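Side-chain contacts in putative glycoside hydrolase (Bacteroides ovatus, PDB 4ONZ), which is a putative glycoside hydrolase of undescribed function, probably a five-bladed beta-propeller of the beta-fructosidase clan: residues 326-329 with 334-337; 57-62 with 130-135. One frame throughout, in Å; residues are numbered along the deposited sequence.

Contact 1 of 2, residues 326-329 with 334-337; sequences GLVY and LYLY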
# COMPACT_ATOMS: atom_id res chain seq x y z
N GLY A 326 -3.27 3.67 -1.13
CA GLY A 326 -4.65 3.51 -0.69
C GLY A 326 -5.63 3.79 -1.81
O GLY A 326 -5.43 4.69 -2.61
N LEU A 327 -6.70 2.99 -1.86
CA LEU A 327 -7.73 3.14 -2.87
C LEU A 327 -9.07 2.78 -2.26
O LEU A 327 -9.28 1.64 -1.81
CB LEU A 327 -7.44 2.24 -4.07
CG LEU A 327 -8.46 2.30 -5.20
CD1 LEU A 327 -8.51 3.70 -5.83
CD2 LEU A 327 -8.13 1.24 -6.25
N VAL A 328 -10.00 3.74 -2.25
CA VAL A 328 -11.32 3.49 -1.68
C VAL A 328 -12.43 3.96 -2.61
O VAL A 328 -12.28 4.95 -3.33
CB VAL A 328 -11.50 4.15 -0.30
CG1 VAL A 328 -10.55 3.54 0.72
CG2 VAL A 328 -11.31 5.65 -0.35
N TYR A 329 -13.53 3.23 -2.58
CA TYR A 329 -14.73 3.55 -3.32
C TYR A 329 -15.67 4.21 -2.32
O TYR A 329 -16.00 3.63 -1.30
CB TYR A 329 -15.36 2.28 -3.89
CG TYR A 329 -16.65 2.54 -4.65
CD1 TYR A 329 -16.63 2.89 -5.99
CD2 TYR A 329 -17.88 2.44 -4.02
CE1 TYR A 329 -17.80 3.13 -6.69
CE2 TYR A 329 -19.06 2.68 -4.70
CZ TYR A 329 -19.01 3.02 -6.04
OH TYR A 329 -20.17 3.26 -6.73
N LEU A 334 -13.79 7.10 -6.74
CA LEU A 334 -12.61 6.43 -6.24
C LEU A 334 -11.64 7.48 -5.72
O LEU A 334 -11.34 8.45 -6.42
CB LEU A 334 -11.94 5.60 -7.34
CG LEU A 334 -12.57 4.27 -7.72
CD1 LEU A 334 -11.87 3.72 -8.96
CD2 LEU A 334 -12.49 3.28 -6.57
N TYR A 335 -11.20 7.30 -4.48
CA TYR A 335 -10.22 8.18 -3.85
C TYR A 335 -8.89 7.44 -3.72
O TYR A 335 -8.82 6.37 -3.10
CB TYR A 335 -10.70 8.61 -2.46
CG TYR A 335 -11.92 9.50 -2.47
CD1 TYR A 335 -13.18 8.97 -2.73
CD2 TYR A 335 -11.83 10.87 -2.22
CE1 TYR A 335 -14.31 9.77 -2.75
CE2 TYR A 335 -12.95 11.68 -2.24
CZ TYR A 335 -14.19 11.12 -2.51
OH TYR A 335 -15.32 11.92 -2.53
N LEU A 336 -7.85 8.05 -4.28
CA LEU A 336 -6.49 7.52 -4.28
C LEU A 336 -5.68 8.27 -3.22
O LEU A 336 -5.60 9.50 -3.28
CB LEU A 336 -5.89 7.77 -5.66
CG LEU A 336 -4.69 6.96 -6.12
CD1 LEU A 336 -5.08 5.49 -6.16
CD2 LEU A 336 -4.27 7.44 -7.49
N TYR A 337 -5.06 7.56 -2.29
CA TYR A 337 -4.24 8.16 -1.24
C TYR A 337 -2.81 7.77 -1.46
O TYR A 337 -2.49 6.60 -1.68
CB TYR A 337 -4.73 7.77 0.15
CG TYR A 337 -6.06 8.36 0.46
CD1 TYR A 337 -6.15 9.66 0.93
CD2 TYR A 337 -7.24 7.66 0.21
CE1 TYR A 337 -7.39 10.24 1.18
CE2 TYR A 337 -8.46 8.23 0.46
CZ TYR A 337 -8.53 9.52 0.95
OH TYR A 337 -9.74 10.11 1.18
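Val328 and Tyr335, like Gly326 and Tyr337, form hydrogen-bonded pairs of an antiparallel hairpin whose strand axes, taken over 326-329 and 334-337, come within 4.7 Å at 164°. Two bonds close each pair. Tyr335 N reaches Val328 O at 2.8 Å, and Tyr337 N meets Gly326 O at 2.9 Å.

Side chains alternate between the two faces of this sheet. On one face Val328 CG2 touches Tyr335 CB at 3.7 Å and meets the edge of the Tyr337 ring, in its plane, at CE2 (3.9 Å). Its chi1 of -64°, which sets CG1 anti to the carbonyl carbon, directs CG2 to these two tyrosines, while CG1 is left for another neighbour, the strand 50-59. Ile63, of the adjacent four-stranded sheet, touches Val328, Tyr335 and Tyr337.

The other face carries three leucines and Tyr329. Leu327 CD1 lies between two branches of the partner strand, 3.9 Å from Leu336 CD1 and 4.1 Å from Leu334 CD2. Leu334 CD2 also lies 4.1 Å from Tyr329 CB, at the edge of that ring and near its plane.

With every residue buried, backbone pairing within the hairpin satisfies the amides of Gly326, Val328, Tyr335 and Tyr337, and the Tyr337 hydroxyl is satisfied by its hydrogen bond with Gly92 O. The face of Val328 and the two tyrosines packs against strands 50-59 and 62-70, whereas on the leucine face Phe18 meets Leu334 and Leu336, and Ile15 meets Leu334.

Contact 2 of 2, residues 57-62 with 130-135; sequences TVKDGK and GLYVML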
# COMPACT_ATOMS: atom_id res chain seq x y z
N THR A 57 -9.28 2.74 3.73
CA THR A 57 -10.41 1.82 3.71
C THR A 57 -11.66 2.62 4.11
O THR A 57 -11.60 3.84 4.27
CB THR A 57 -10.14 0.60 4.61
OG1 THR A 57 -11.12 -0.43 4.39
CG2 THR A 57 -10.11 0.99 6.07
N VAL A 58 -12.79 1.93 4.23
CA VAL A 58 -14.04 2.57 4.61
C VAL A 58 -14.66 1.80 5.76
O VAL A 58 -14.51 0.58 5.84
CB VAL A 58 -15.04 2.59 3.42
CG1 VAL A 58 -16.41 3.09 3.85
CG2 VAL A 58 -14.50 3.44 2.27
N LYS A 59 -15.32 2.52 6.66
CA LYS A 59 -16.05 1.92 7.76
C LYS A 59 -17.20 2.84 8.14
O LYS A 59 -17.00 4.04 8.29
CB LYS A 59 -15.18 1.68 8.99
CG LYS A 59 -15.92 0.89 10.07
CD LYS A 59 -15.04 0.44 11.22
CE LYS A 59 -15.77 -0.55 12.11
NZ LYS A 59 -16.91 0.05 12.85
N ASP A 60 -18.40 2.28 8.24
CA ASP A 60 -19.58 3.04 8.67
C ASP A 60 -19.76 4.33 7.87
O ASP A 60 -19.99 5.40 8.43
CB ASP A 60 -19.45 3.38 10.17
CG ASP A 60 -19.38 2.14 11.04
OD1 ASP A 60 -19.91 1.09 10.62
OD2 ASP A 60 -18.82 2.22 12.15
N GLY A 61 -19.63 4.21 6.55
CA GLY A 61 -19.79 5.36 5.65
C GLY A 61 -18.68 6.40 5.66
O GLY A 61 -18.80 7.42 4.99
N LYS A 62 -17.60 6.15 6.41
CA LYS A 62 -16.49 7.07 6.49
C LYS A 62 -15.21 6.48 5.92
O LYS A 62 -14.96 5.29 6.03
CB LYS A 62 -16.23 7.48 7.94
CG LYS A 62 -17.32 8.32 8.55
CD LYS A 62 -16.85 8.92 9.87
CE LYS A 62 -17.81 9.98 10.38
NZ LYS A 62 -17.24 10.67 11.57
N GLY A 130 -16.62 -8.19 7.41
CA GLY A 130 -16.13 -7.09 8.25
C GLY A 130 -14.77 -7.18 8.92
O GLY A 130 -14.50 -6.43 9.86
N LEU A 131 -13.90 -8.08 8.46
CA LEU A 131 -12.55 -8.18 9.03
C LEU A 131 -11.60 -7.37 8.16
O LEU A 131 -11.56 -7.57 6.95
CB LEU A 131 -12.06 -9.63 9.07
CG LEU A 131 -10.71 -9.87 9.76
CD1 LEU A 131 -10.82 -9.58 11.24
CD2 LEU A 131 -10.21 -11.29 9.53
N TYR A 132 -10.88 -6.43 8.76
CA TYR A 132 -9.91 -5.63 8.03
C TYR A 132 -8.58 -6.30 8.19
O TYR A 132 -8.16 -6.60 9.30
CB TYR A 132 -9.86 -4.19 8.56
CG TYR A 132 -11.15 -3.44 8.32
CD1 TYR A 132 -11.35 -2.73 7.14
CD2 TYR A 132 -12.17 -3.45 9.26
CE1 TYR A 132 -12.54 -2.03 6.91
CE2 TYR A 132 -13.36 -2.76 9.04
CZ TYR A 132 -13.54 -2.06 7.87
OH TYR A 132 -14.71 -1.37 7.64
N VAL A 133 -7.93 -6.55 7.05
CA VAL A 133 -6.63 -7.21 7.02
C VAL A 133 -5.58 -6.21 6.55
O VAL A 133 -5.73 -5.61 5.48
CB VAL A 133 -6.64 -8.42 6.07
CG1 VAL A 133 -5.29 -9.14 6.10
CG2 VAL A 133 -7.74 -9.40 6.47
N MSE A 134 -4.53 -6.05 7.35
CA MSE A 134 -3.44 -5.15 7.01
C MSE A 134 -2.19 -5.93 6.72
O MSE A 134 -1.77 -6.78 7.51
CB MSE A 134 -3.14 -4.17 8.14
CG MSE A 134 -1.95 -3.26 7.82
SE MSE A 134 -1.46 -2.25 9.42
CE MSE A 134 -2.99 -1.05 9.57
N LEU A 135 -1.63 -5.66 5.54
CA LEU A 135 -0.31 -6.17 5.14
C LEU A 135 0.60 -4.96 5.28
O LEU A 135 0.31 -3.90 4.70
CB LEU A 135 -0.30 -6.68 3.71
CG LEU A 135 -0.71 -8.14 3.46
CD1 LEU A 135 0.40 -9.09 3.88
CD2 LEU A 135 -2.00 -8.49 4.17
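Tyr132 spans the gap to Thr57, Val58 and Lys59. Ahead of it, in the loop leading into strand 132-139, Leu131 N is held by Thr127 OG1. Tyr132 then turns its ring toward segment 57-62, with CG anti to the carbonyl carbon (chi1 -66°), and its hydroxyl donates to Val58 O at 2.7 Å. The approach is in the carbonyl plane, on a lone pair. Thr57 OG1 lies at the ring edge, 3.3 Å from Tyr132 CE1. Two residues on from Thr57, Lys59 CB lies 3.4 Å from Tyr132 OH, the lysine chain crossing the tyrosine at about a right angle before bending at its end so that Lys59 NZ forms a salt bridge to Asp60 OD2 (3.0 Å).

Strands 50-59 and 132-139 belong to separate four-stranded antiparallel sheets, successive blades of the propeller. Their axes come no closer than 10.1 Å over 57-59 and 132-135, and the phenol bridges that distance. Lys59 begins a type I' turn that ends at Lys62, tying 50-59 to its neighbour 62-70. Further along, Val133 and Leu135 both pack on Ile182, in strand 180-187, while selenomethionine Met134, between them, packs on Pro122 and Val124.

How the contacts relate
Both segments of contact 2 precede those of contact 1 in the chain, yet the centres of the two contacts lie only about 12 Å apart. Strand 50-59 supplies one side of contact 2 and packs against Val328 of contact 1. Where 57-62 meets 326-329, Val328 CG1 is 3.4 Å from Thr57 N, and Val328 CB is 4.0 Å from Val58 CG2. The Val58 side chain points away from 130-135 and packs on contact 1, while its carbonyl O turns to contact 2. The sheet of 322-350, last in the chain, thus neighbours the sheet starting at 50-59, which in turn neighbours the one starting at 118-126.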